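Local coordinates for protein aromatic-L-amino-acid decarboxylase (Catharanthus roseus, PDB 6EEW) that decarboxylates L-tryptophan to tryptamine and 5-hydroxy-L-tryptophan to serotonin with the help of pyridoxal 5'-phosphate, working as a homodimer, at residues K20-A24 with E25-K29; K79-Q82 with K83-P87; R374-K377 with L378-L382. All coordinates share one frame; numbering follows the deposited sequence.

Overall arrangement
These are three local contacts at helix ends, met in series along the chain; within one chain none touches another. Interaction 1 starts helix 24-44, interaction 2 lies in the last turns of helix 74-85, the next helix in the chain, and interaction 3 lies in the first turns of the long helix 375-409. Centres of interactions 1 and 2 lie about 24 Å apart, those of 1 and 3 about 26 Å, and those of 2 and 3 about 31 Å. Interaction 1 sits far out on its own chain, about 36 Å from its centre, interaction 3 deeper at about 17 Å. All three are at the subunit interface, where interaction 3 of one chain packs on interaction 2 of the other.

Interaction 1: K20-A24 with E25-K29; sequences KPLEA and EEFRK
Glu-23 turns its carboxylate onto the N-terminal end of the helix and takes two backbone N-H groups. Glu-26 N reaches Glu-23 OE1 at 2.7 Å, coming in on the syn side and nearly straight, whereas Glu-25 N, 3.2 Å from Glu-23 OE2, approaches from above the carboxylate plane. With CG anti to the backbone N (chi1 -168°) and a bend at chi2, the chain curls back far enough to do this. The main-chain carbonyl Glu-23 O meanwhile receives Phe-27 N at 2.8 Å, and Ala-24 O receives Arg-28 N.

Next along the helix, Arg-28 grips Glu-25 side-on: NE bonds OE1 at 2.9 Å and NH2 bonds OE2 at 2.9 Å, both oxygens close to the guanidinium plane. That guanidinium is shared, since Asp-36 and Asp-40 of the second subunit also pair with it. On the apolar side Leu-22 CD1 lies 3.9 Å from Phe-27 CD2, the two side chains running alongside each other; the Phe-27 ring also meets Phe-110 and, edge-to-face, Tyr-42 of the second subunit.

A glutamine in place of Glu-23 would probably weaken the cap, because the negative charge facing the helix N-terminus would be lost and one oxygen would become an amide nitrogen unable to accept. This is a helix N-cap with a hydrophobic staple, Leu-22 to Phe-27, at the start of helix 24-44 on the dimer interface.

Interaction 2: K79-Q82 with K83-P87; sequences KDIQ and KDIIP
The last turns of helix 74-85 form a local contact, where residues 79-82 meet 83-87 through a widened pi-type turn that passes into a short 3-10 segment. Asp-80 O takes Asp-84 N at 2.8 Å in the ordinary helical way, with weak, longer bonds from Lys-83 N and Ile-85 N beside it. One residue on, Ile-81 O bonds Ile-86 N at 3.0 Å in an almost straight line (176°), five residues ahead, while the usual partner Ile-85 N is left with a weak 3.5 Å bond. At the close of the turn Pro-87, which has no N-H to offer, sets its CD 3.3 Å from Gln-82 O.

Among the side chains, Ile-86 turns its CD1 to two neighbours, Ile-81 CG2 at 4.1 Å and Gln-82 OE1 at 3.7 Å. In Ile-81, CG1 sits beside the backbone N (chi1 -68°), which puts CG2 anti to that N, on the carbonyl side. The side chains of Asp-80 and Asp-84 run alongside one another, their carboxylate planes 46° apart, with OD1 of Asp-80 4.0 Å from OD2 of Asp-84. The repulsion between them is probably eased by Lys-83, whose NZ stands 4.1 Å from Asp-80 OD1, beyond salt-bridge range, by Arg-383 of the second subunit, which salt-bridges Asp-80, and, weakly, by Arg-62 at Asp-84.

Gln-82 and Ile-86 lie against Phe-37 of helix 24-44, Ile-85 touches Leu-59 in a loop, and Asp-80 and Ile-81 pack on Trp-379 of the second subunit, in the first turns of its helix 375-409.

Interaction 3: R374-K377 with L378-L382; sequences RSLK and LWLIL
The opening turns of the long helix 375-409, buried here within the pyridoxal-dependent decarboxylase domain, bring Leu-376 against Trp-379 and Leu-380. The methyl Leu-376 CD1 does the work for both: it stands 4.1 Å from Trp-379 CE3, at the edge of the indole and near its plane, and 4.0 Å from Leu-380 CD1. Leu-376 and Leu-380 lie alongside each other and point the same way, as expected one helical turn apart, whereas the Trp-379 side chain slants across Leu-376. A chi1 of -177° carries Leu-376 CG beside its carbonyl carbon and brings its CD1 branch round to them, although the bond from CA to CB sets out away from residues 378-382. Leu-380 CD1 also settles over the backbone, 3.3 Å from Leu-376 O.

Regular alpha-helical bonds carry this surface: Trp-379 N to Ser-375 O is 2.9 Å and essentially straight, and Leu-380 N to Leu-376 O is likewise 2.9 Å. Leu-376 and Leu-380 rest on helix 107-119, Trp-379 on helix 130-146, where its ring meets Trp-142, and Leu-378 touches Ile-163 of strand 160-164, in the seven-stranded mixed sheet at the heart of the fold type I (aspartate aminotransferase-like) PLP enzymes. Leu-380 also reaches Ile-77 of the second subunit.

Ile-381 comes back over the preceding turn, its CG1 3.0 Å from Lys-377 O, the carbonyl that also accepts Ile-381 N. Lys-377 itself places CG between its backbone N and carbonyl carbon (chi1 67°) and then runs extended, passing about 6 Å from the side chain of His-318, a residue that binds L-tryptophan, to an ammonium that salt-bridges Glu-113 and is hydrogen-bonded to Tyr-324 O and Asp-326 O.

Interaction 1: K20-A24 with E25-K29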
ATOM      1  N   LYS A  20      18.372 -15.566  16.641  1.00 67.69           N
ATOM      2  CA  LYS A  20      17.157 -16.083  16.006  1.00 73.97           C
ATOM      3  C   LYS A  20      16.030 -15.074  16.148  1.00 67.35           C
ATOM      4  O   LYS A  20      15.339 -15.048  17.183  1.00 64.67           O
ATOM      5  CB  LYS A  20      16.742 -17.420  16.620  1.00 80.54           C
ATOM      6  CG  LYS A  20      17.783 -18.510  16.505  1.00 85.87           C
ATOM      7  CD  LYS A  20      17.244 -19.851  16.992  1.00 90.80           C
ATOM      8  CE  LYS A  20      18.368 -20.882  17.078  1.00 93.22           C
ATOM      9  NZ  LYS A  20      19.110 -21.027  15.788  1.00 92.89           N
ATOM     10  N   PRO A  21      15.790 -14.230  15.144  1.00 66.66           N
ATOM     11  CA  PRO A  21      14.695 -13.255  15.259  1.00 68.92           C
ATOM     12  C   PRO A  21      13.311 -13.897  15.344  1.00 66.88           C
ATOM     13  O   PRO A  21      12.377 -13.257  15.850  1.00 56.04           O
ATOM     14  CB  PRO A  21      14.849 -12.400  13.993  1.00 68.79           C
ATOM     15  CG  PRO A  21      15.596 -13.270  13.028  1.00 69.95           C
ATOM     16  CD  PRO A  21      16.509 -14.122  13.860  1.00 67.93           C
ATOM     17  N   LEU A  22      13.150 -15.142  14.886  1.00 69.56           N
ATOM     18  CA  LEU A  22      11.862 -15.825  14.907  1.00 64.41           C
ATOM     19  C   LEU A  22      12.011 -17.212  15.526  1.00 67.08           C
ATOM     20  O   LEU A  22      12.567 -18.121  14.897  1.00 65.47           O
ATOM     21  CB  LEU A  22      11.278 -15.923  13.499  1.00 61.55           C
ATOM     22  CG  LEU A  22       9.890 -16.555  13.509  1.00 59.53           C
ATOM     23  CD1 LEU A  22       8.990 -15.746  14.424  1.00 56.93           C
ATOM     24  CD2 LEU A  22       9.323 -16.613  12.113  1.00 62.67           C
ATOM     25  N   GLU A  23      11.511 -17.378  16.750  1.00 68.90           N
ATOM     26  CA  GLU A  23      11.438 -18.679  17.408  1.00 67.64           C
ATOM     27  C   GLU A  23      10.001 -18.895  17.853  1.00 63.41           C
ATOM     28  O   GLU A  23       9.461 -18.091  18.616  1.00 67.31           O
ATOM     29  CB  GLU A  23      12.401 -18.761  18.599  1.00 70.37           C
ATOM     30  CG  GLU A  23      12.597 -20.172  19.150  1.00 75.76           C
ATOM     31  CD  GLU A  23      11.442 -20.634  20.036  1.00 77.45           C
ATOM     32  OE1 GLU A  23      10.968 -19.823  20.865  1.00 70.94           O
ATOM     33  OE2 GLU A  23      11.009 -21.803  19.899  1.00 80.65           O
ATOM     34  N   ALA A  24       9.405 -20.003  17.406  1.00 59.97           N
ATOM     35  CA  ALA A  24       7.951 -20.160  17.485  1.00 52.61           C
ATOM     36  C   ALA A  24       7.419 -19.981  18.912  1.00 60.82           C
ATOM     37  O   ALA A  24       6.366 -19.361  19.108  1.00 60.46           O
ATOM     38  CB  ALA A  24       7.541 -21.514  16.909  1.00 42.24           C
ATOM     39  N   GLU A  25       8.121 -20.513  19.924  1.00 56.95           N
ATOM     40  CA  GLU A  25       7.576 -20.446  21.284  1.00 60.90           C
ATOM     41  C   GLU A  25       7.744 -19.071  21.926  1.00 63.11           C
ATOM     42  O   GLU A  25       6.821 -18.577  22.596  1.00 69.21           O
ATOM     43  CB  GLU A  25       8.194 -21.540  22.158  1.00 57.72           C
ATOM     44  CG  GLU A  25       7.707 -22.924  21.743  1.00 67.51           C
ATOM     45  CD  GLU A  25       6.168 -22.981  21.646  1.00 75.25           C
ATOM     46  OE1 GLU A  25       5.487 -22.362  22.502  1.00 77.13           O
ATOM     47  OE2 GLU A  25       5.641 -23.609  20.695  1.00 73.46           O
ATOM     48  N   GLU A  26       8.888 -18.422  21.734  1.00 61.36           N
ATOM     49  CA  GLU A  26       8.985 -17.040  22.184  1.00 66.55           C
ATOM     50  C   GLU A  26       7.966 -16.171  21.466  1.00 57.78           C
ATOM     51  O   GLU A  26       7.368 -15.271  22.071  1.00 58.33           O
ATOM     52  CB  GLU A  26      10.401 -16.496  21.989  1.00 78.15           C
ATOM     53  CG  GLU A  26      10.595 -15.109  22.600  1.00 88.31           C
ATOM     54  CD  GLU A  26      10.482 -15.101  24.124  1.00102.67           C
ATOM     55  OE1 GLU A  26      10.168 -16.159  24.716  1.00107.46           O
ATOM     56  OE2 GLU A  26      10.692 -14.025  24.731  1.00107.43           O
ATOM     57  N   PHE A  27       7.784 -16.408  20.164  1.00 52.67           N
ATOM     58  CA  PHE A  27       6.746 -15.715  19.408  1.00 56.28           C
ATOM     59  C   PHE A  27       5.393 -15.896  20.068  1.00 63.19           C
ATOM     60  O   PHE A  27       4.656 -14.930  20.287  1.00 69.00           O
ATOM     61  CB  PHE A  27       6.714 -16.232  17.967  1.00 51.36           C
ATOM     62  CG  PHE A  27       5.617 -15.646  17.141  1.00 56.99           C
ATOM     63  CD1 PHE A  27       4.370 -16.249  17.097  1.00 63.28           C
ATOM     64  CD2 PHE A  27       5.819 -14.490  16.409  1.00 57.11           C
ATOM     65  CE1 PHE A  27       3.353 -15.712  16.349  1.00 62.08           C
ATOM     66  CE2 PHE A  27       4.805 -13.950  15.653  1.00 55.10           C
ATOM     67  CZ  PHE A  27       3.571 -14.559  15.624  1.00 61.63           C
ATOM     68  N   ARG A  28       5.037 -17.145  20.364  1.00 63.17           N
ATOM     69  CA  ARG A  28       3.752 -17.429  20.981  1.00 61.87           C
ATOM     70  C   ARG A  28       3.594 -16.604  22.248  1.00 64.28           C
ATOM     71  O   ARG A  28       2.573 -15.934  22.453  1.00 68.19           O
ATOM     72  CB  ARG A  28       3.651 -18.930  21.266  1.00 62.58           C
ATOM     73  CG  ARG A  28       2.280 -19.417  21.707  1.00 61.13           C
ATOM     74  CD  ARG A  28       2.330 -20.873  22.193  1.00 59.03           C
ATOM     75  NE  ARG A  28       2.992 -21.748  21.226  1.00 58.77           N
ATOM     76  CZ  ARG A  28       2.413 -22.253  20.135  1.00 55.82           C
ATOM     77  NH1 ARG A  28       1.152 -21.968  19.846  1.00 57.41           N
ATOM     78  NH2 ARG A  28       3.104 -23.029  19.316  1.00 48.48           N
ATOM     79  N   LYS A  29       4.621 -16.618  23.097  1.00 64.85           N
ATOM     80  CA  LYS A  29       4.573 -15.884  24.361  1.00 67.33           C
ATOM     81  C   LYS A  29       4.319 -14.394  24.132  1.00 64.78           C
ATOM     82  O   LYS A  29       3.339 -13.817  24.636  1.00 70.40           O
ATOM     83  CB  LYS A  29       5.897 -16.092  25.100  1.00 67.36           C
ATOM     84  CG  LYS A  29       6.018 -15.418  26.452  1.00 73.76           C
ATOM     85  CD  LYS A  29       7.324 -15.833  27.136  1.00 76.29           C
ATOM     86  CE  LYS A  29       7.365 -15.422  28.604  1.00 78.06           C
ATOM     87  NZ  LYS A  29       8.537 -16.012  29.316  1.00 77.70           N
TER

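Interaction 2: K79-Q82 with K83-P87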
ATOM      1  N   LYS A  79       6.280  -0.271  28.412  1.00 68.30           N
ATOM      2  CA  LYS A  79       6.128   0.894  29.275  1.00 71.82           C
ATOM      3  C   LYS A  79       6.142   2.177  28.456  1.00 73.01           C
ATOM      4  O   LYS A  79       5.296   3.061  28.644  1.00 72.58           O
ATOM      5  CB  LYS A  79       7.237   0.910  30.323  1.00 74.27           C
ATOM      6  CG  LYS A  79       7.038   1.943  31.413  1.00 82.25           C
ATOM      7  CD  LYS A  79       8.244   2.013  32.343  1.00 88.16           C
ATOM      8  CE  LYS A  79       9.495   2.496  31.622  1.00 88.89           C
ATOM      9  NZ  LYS A  79      10.672   2.516  32.537  1.00 91.96           N
ATOM     10  N   ASP A  80       7.084   2.285  27.515  1.00 71.08           N
ATOM     11  CA  ASP A  80       7.183   3.494  26.699  1.00 71.06           C
ATOM     12  C   ASP A  80       5.983   3.649  25.777  1.00 73.42           C
ATOM     13  O   ASP A  80       5.602   4.769  25.430  1.00 71.39           O
ATOM     14  CB  ASP A  80       8.467   3.469  25.876  1.00 72.03           C
ATOM     15  CG  ASP A  80       9.711   3.560  26.734  1.00 72.18           C
ATOM     16  OD1 ASP A  80       9.566   3.771  27.959  1.00 77.65           O
ATOM     17  OD2 ASP A  80      10.825   3.410  26.178  1.00 68.21           O
ATOM     18  N   ILE A  81       5.402   2.539  25.336  1.00 69.70           N
ATOM     19  CA  ILE A  81       4.213   2.623  24.506  1.00 64.89           C
ATOM     20  C   ILE A  81       3.041   3.132  25.328  1.00 68.09           C
ATOM     21  O   ILE A  81       2.215   3.918  24.843  1.00 65.17           O
ATOM     22  CB  ILE A  81       3.926   1.254  23.872  1.00 61.36           C
ATOM     23  CG1 ILE A  81       5.021   0.942  22.856  1.00 56.80           C
ATOM     24  CG2 ILE A  81       2.545   1.261  23.217  1.00 59.93           C
ATOM     25  CD1 ILE A  81       4.873  -0.373  22.180  1.00 57.97           C
ATOM     26  N   GLN A  82       2.951   2.692  26.584  1.00 73.34           N
ATOM     27  CA  GLN A  82       1.885   3.173  27.457  1.00 75.18           C
ATOM     28  C   GLN A  82       2.077   4.639  27.821  1.00 76.20           C
ATOM     29  O   GLN A  82       1.094   5.375  27.964  1.00 80.12           O
ATOM     30  CB  GLN A  82       1.817   2.316  28.722  1.00 79.09           C
ATOM     31  CG  GLN A  82       0.854   1.145  28.628  1.00 86.93           C
ATOM     32  CD  GLN A  82      -0.616   1.571  28.676  1.00 93.13           C
ATOM     33  OE1 GLN A  82      -1.036   2.505  27.985  1.00 94.21           O
ATOM     34  NE2 GLN A  82      -1.401   0.886  29.502  1.00 95.72           N
ATOM     35  N   LYS A  83       3.327   5.086  27.936  1.00 71.50           N
ATOM     36  CA  LYS A  83       3.635   6.380  28.530  1.00 73.09           C
ATOM     37  C   LYS A  83       3.926   7.480  27.513  1.00 74.61           C
ATOM     38  O   LYS A  83       3.700   8.656  27.819  1.00 78.60           O
ATOM     39  CB  LYS A  83       4.815   6.225  29.495  1.00 77.51           C
ATOM     40  CG  LYS A  83       5.124   7.433  30.360  1.00 81.73           C
ATOM     41  CD  LYS A  83       6.462   7.219  31.038  1.00 85.82           C
ATOM     42  CE  LYS A  83       7.550   6.980  30.006  1.00 88.17           C
ATOM     43  NZ  LYS A  83       8.865   6.736  30.632  1.00 94.25           N
ATOM     44  N   ASP A  84       4.416   7.141  26.315  1.00 71.41           N
ATOM     45  CA  ASP A  84       4.878   8.113  25.333  1.00 68.94           C
ATOM     46  C   ASP A  84       4.170   8.024  23.990  1.00 69.57           C
ATOM     47  O   ASP A  84       4.134   9.024  23.270  1.00 71.21           O
ATOM     48  CB  ASP A  84       6.383   7.945  25.064  1.00 75.27           C
ATOM     49  CG  ASP A  84       7.228   8.065  26.317  1.00 81.38           C
ATOM     50  OD1 ASP A  84       6.992   8.998  27.115  1.00 85.84           O
ATOM     51  OD2 ASP A  84       8.144   7.227  26.489  1.00 79.24           O
ATOM     52  N   ILE A  85       3.631   6.859  23.616  1.00 67.06           N
ATOM     53  CA  ILE A  85       2.973   6.706  22.320  1.00 63.62           C
ATOM     54  C   ILE A  85       1.464   6.882  22.446  1.00 62.06           C
ATOM     55  O   ILE A  85       0.886   7.810  21.868  1.00 62.48           O
ATOM     56  CB  ILE A  85       3.291   5.347  21.673  1.00 58.92           C
ATOM     57  CG1 ILE A  85       4.801   5.169  21.484  1.00 59.61           C
ATOM     58  CG2 ILE A  85       2.570   5.240  20.332  1.00 55.15           C
ATOM     59  CD1 ILE A  85       5.432   6.199  20.584  1.00 52.33           C
ATOM     60  N   ILE A  86       0.810   6.006  23.202  1.00 56.33           N
ATOM     61  CA  ILE A  86      -0.650   6.039  23.264  1.00 61.14           C
ATOM     62  C   ILE A  86      -1.151   7.416  23.692  1.00 62.36           C
ATOM     63  O   ILE A  86      -2.046   7.956  23.027  1.00 60.72           O
ATOM     64  CB  ILE A  86      -1.171   4.903  24.147  1.00 64.47           C
ATOM     65  CG1 ILE A  86      -0.968   3.560  23.441  1.00 64.78           C
ATOM     66  CG2 ILE A  86      -2.630   5.110  24.491  1.00 64.91           C
ATOM     67  CD1 ILE A  86      -1.294   2.361  24.293  1.00 68.72           C
ATOM     68  N   PRO A  87      -0.598   8.053  24.726  1.00 64.92           N
ATOM     69  CA  PRO A  87      -1.054   9.414  25.059  1.00 61.00           C
ATOM     70  C   PRO A  87      -0.855  10.395  23.925  1.00 62.04           C
ATOM     71  O   PRO A  87      -1.543  11.422  23.890  1.00 61.84           O
ATOM     72  CB  PRO A  87      -0.200   9.789  26.279  1.00 59.89           C
ATOM     73  CG  PRO A  87       0.249   8.474  26.846  1.00 62.77           C
ATOM     74  CD  PRO A  87       0.440   7.576  25.654  1.00 62.28           C
TER

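Interaction 3: R374-K377 with L378-L382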
ATOM      1  N   ARG A 374      -4.124  -9.986   0.816  1.00 42.15           N
ATOM      2  CA  ARG A 374      -5.081  -8.954   1.192  1.00 45.63           C
ATOM      3  C   ARG A 374      -6.501  -9.495   1.360  1.00 49.48           C
ATOM      4  O   ARG A 374      -7.269  -8.974   2.175  1.00 54.25           O
ATOM      5  CB  ARG A 374      -5.072  -7.839   0.138  1.00 45.69           C
ATOM      6  CG  ARG A 374      -3.789  -7.012   0.032  1.00 51.87           C
ATOM      7  CD  ARG A 374      -3.819  -6.034  -1.159  1.00 57.01           C
ATOM      8  NE  ARG A 374      -2.579  -5.264  -1.230  1.00 68.28           N
ATOM      9  CZ  ARG A 374      -2.196  -4.525  -2.269  1.00 72.23           C
ATOM     10  NH1 ARG A 374      -2.956  -4.442  -3.353  1.00 76.47           N
ATOM     11  NH2 ARG A 374      -1.045  -3.863  -2.228  1.00 68.70           N
ATOM     12  N   SER A 375      -6.881 -10.514   0.592  1.00 46.58           N
ATOM     13  CA  SER A 375      -8.275 -10.934   0.528  1.00 39.14           C
ATOM     14  C   SER A 375      -8.698 -11.764   1.732  1.00 49.16           C
ATOM     15  O   SER A 375      -9.908 -11.904   1.983  1.00 49.90           O
ATOM     16  CB  SER A 375      -8.508 -11.743  -0.750  1.00 39.28           C
ATOM     17  OG  SER A 375      -7.731 -12.941  -0.728  1.00 39.61           O
ATOM     18  N   LEU A 376      -7.733 -12.299   2.485  1.00 36.23           N
ATOM     19  CA  LEU A 376      -8.055 -13.215   3.573  1.00 43.31           C
ATOM     20  C   LEU A 376      -8.987 -12.560   4.582  1.00 48.57           C
ATOM     21  O   LEU A 376      -9.999 -13.142   4.988  1.00 52.41           O
ATOM     22  CB  LEU A 376      -6.773 -13.665   4.270  1.00 39.41           C
ATOM     23  CG  LEU A 376      -6.918 -14.693   5.390  1.00 45.15           C
ATOM     24  CD1 LEU A 376      -7.371 -16.074   4.837  1.00 42.71           C
ATOM     25  CD2 LEU A 376      -5.617 -14.798   6.203  1.00 37.14           C
ATOM     26  N   LYS A 377      -8.642 -11.355   5.026  1.00 45.89           N
ATOM     27  CA  LYS A 377      -9.448 -10.729   6.059  1.00 51.02           C
ATOM     28  C   LYS A 377     -10.841 -10.385   5.541  1.00 50.36           C
ATOM     29  O   LYS A 377     -11.815 -10.494   6.291  1.00 52.16           O
ATOM     30  CB  LYS A 377      -8.722  -9.495   6.602  1.00 48.36           C
ATOM     31  CG  LYS A 377      -8.576  -8.341   5.614  1.00 40.09           C
ATOM     32  CD  LYS A 377      -7.977  -7.132   6.324  1.00 36.16           C
ATOM     33  CE  LYS A 377      -7.672  -5.983   5.374  1.00 33.43           C
ATOM     34  NZ  LYS A 377      -7.102  -4.777   6.104  1.00 34.37           N
ATOM     35  N   LEU A 378     -10.972 -10.008   4.263  1.00 46.20           N
ATOM     36  CA  LEU A 378     -12.308  -9.763   3.713  1.00 54.65           C
ATOM     37  C   LEU A 378     -13.141 -11.040   3.708  1.00 52.14           C
ATOM     38  O   LEU A 378     -14.315 -11.034   4.104  1.00 44.19           O
ATOM     39  CB  LEU A 378     -12.223  -9.210   2.295  1.00 49.71           C
ATOM     40  CG  LEU A 378     -12.101  -7.707   2.066  1.00 50.63           C
ATOM     41  CD1 LEU A 378     -12.414  -7.430   0.594  1.00 41.86           C
ATOM     42  CD2 LEU A 378     -13.025  -6.918   2.994  1.00 51.45           C
ATOM     43  N   TRP A 379     -12.556 -12.135   3.214  1.00 47.07           N
ATOM     44  CA  TRP A 379     -13.207 -13.438   3.267  1.00 46.44           C
ATOM     45  C   TRP A 379     -13.677 -13.753   4.676  1.00 52.10           C
ATOM     46  O   TRP A 379     -14.816 -14.188   4.879  1.00 52.05           O
ATOM     47  CB  TRP A 379     -12.242 -14.507   2.769  1.00 41.24           C
ATOM     48  CG  TRP A 379     -12.818 -15.876   2.588  1.00 40.27           C
ATOM     49  CD1 TRP A 379     -13.931 -16.215   1.877  1.00 42.39           C
ATOM     50  CD2 TRP A 379     -12.263 -17.109   3.078  1.00 36.60           C
ATOM     51  NE1 TRP A 379     -14.121 -17.584   1.918  1.00 43.34           N
ATOM     52  CE2 TRP A 379     -13.107 -18.152   2.644  1.00 43.05           C
ATOM     53  CE3 TRP A 379     -11.140 -17.429   3.853  1.00 35.02           C
ATOM     54  CZ2 TRP A 379     -12.857 -19.487   2.952  1.00 46.93           C
ATOM     55  CZ3 TRP A 379     -10.894 -18.753   4.159  1.00 38.86           C
ATOM     56  CH2 TRP A 379     -11.749 -19.767   3.711  1.00 47.81           C
ATOM     57  N   LEU A 380     -12.801 -13.556   5.667  1.00 51.26           N
ATOM     58  CA  LEU A 380     -13.196 -13.858   7.035  1.00 47.90           C
ATOM     59  C   LEU A 380     -14.319 -12.945   7.490  1.00 45.06           C
ATOM     60  O   LEU A 380     -15.202 -13.388   8.211  1.00 45.37           O
ATOM     61  CB  LEU A 380     -12.012 -13.749   7.996  1.00 44.28           C
ATOM     62  CG  LEU A 380     -11.248 -15.050   8.299  1.00 41.44           C
ATOM     63  CD1 LEU A 380     -10.767 -15.660   6.987  1.00 38.12           C
ATOM     64  CD2 LEU A 380     -10.071 -14.792   9.225  1.00 38.29           C
ATOM     65  N   ILE A 381     -14.337 -11.689   7.049  1.00 43.38           N
ATOM     66  CA  ILE A 381     -15.431 -10.795   7.433  1.00 48.09           C
ATOM     67  C   ILE A 381     -16.760 -11.324   6.901  1.00 51.20           C
ATOM     68  O   ILE A 381     -17.738 -11.515   7.647  1.00 50.32           O
ATOM     69  CB  ILE A 381     -15.159  -9.375   6.910  1.00 49.99           C
ATOM     70  CG1 ILE A 381     -13.905  -8.783   7.553  1.00 52.49           C
ATOM     71  CG2 ILE A 381     -16.377  -8.478   7.120  1.00 44.35           C
ATOM     72  CD1 ILE A 381     -13.517  -7.426   6.966  1.00 53.50           C
ATOM     73  N   LEU A 382     -16.811 -11.547   5.591  1.00 46.58           N
ATOM     74  CA  LEU A 382     -18.022 -12.045   4.960  1.00 45.31           C
ATOM     75  C   LEU A 382     -18.481 -13.347   5.608  1.00 48.46           C
ATOM     76  O   LEU A 382     -19.645 -13.477   6.014  1.00 50.84           O
ATOM     77  CB  LEU A 382     -17.780 -12.209   3.464  1.00 38.27           C
ATOM     78  CG  LEU A 382     -17.457 -10.812   2.946  1.00 39.04           C
ATOM     79  CD1 LEU A 382     -16.892 -10.882   1.543  1.00 31.71           C
ATOM     80  CD2 LEU A 382     -18.715  -9.963   2.975  1.00 30.19           C
TER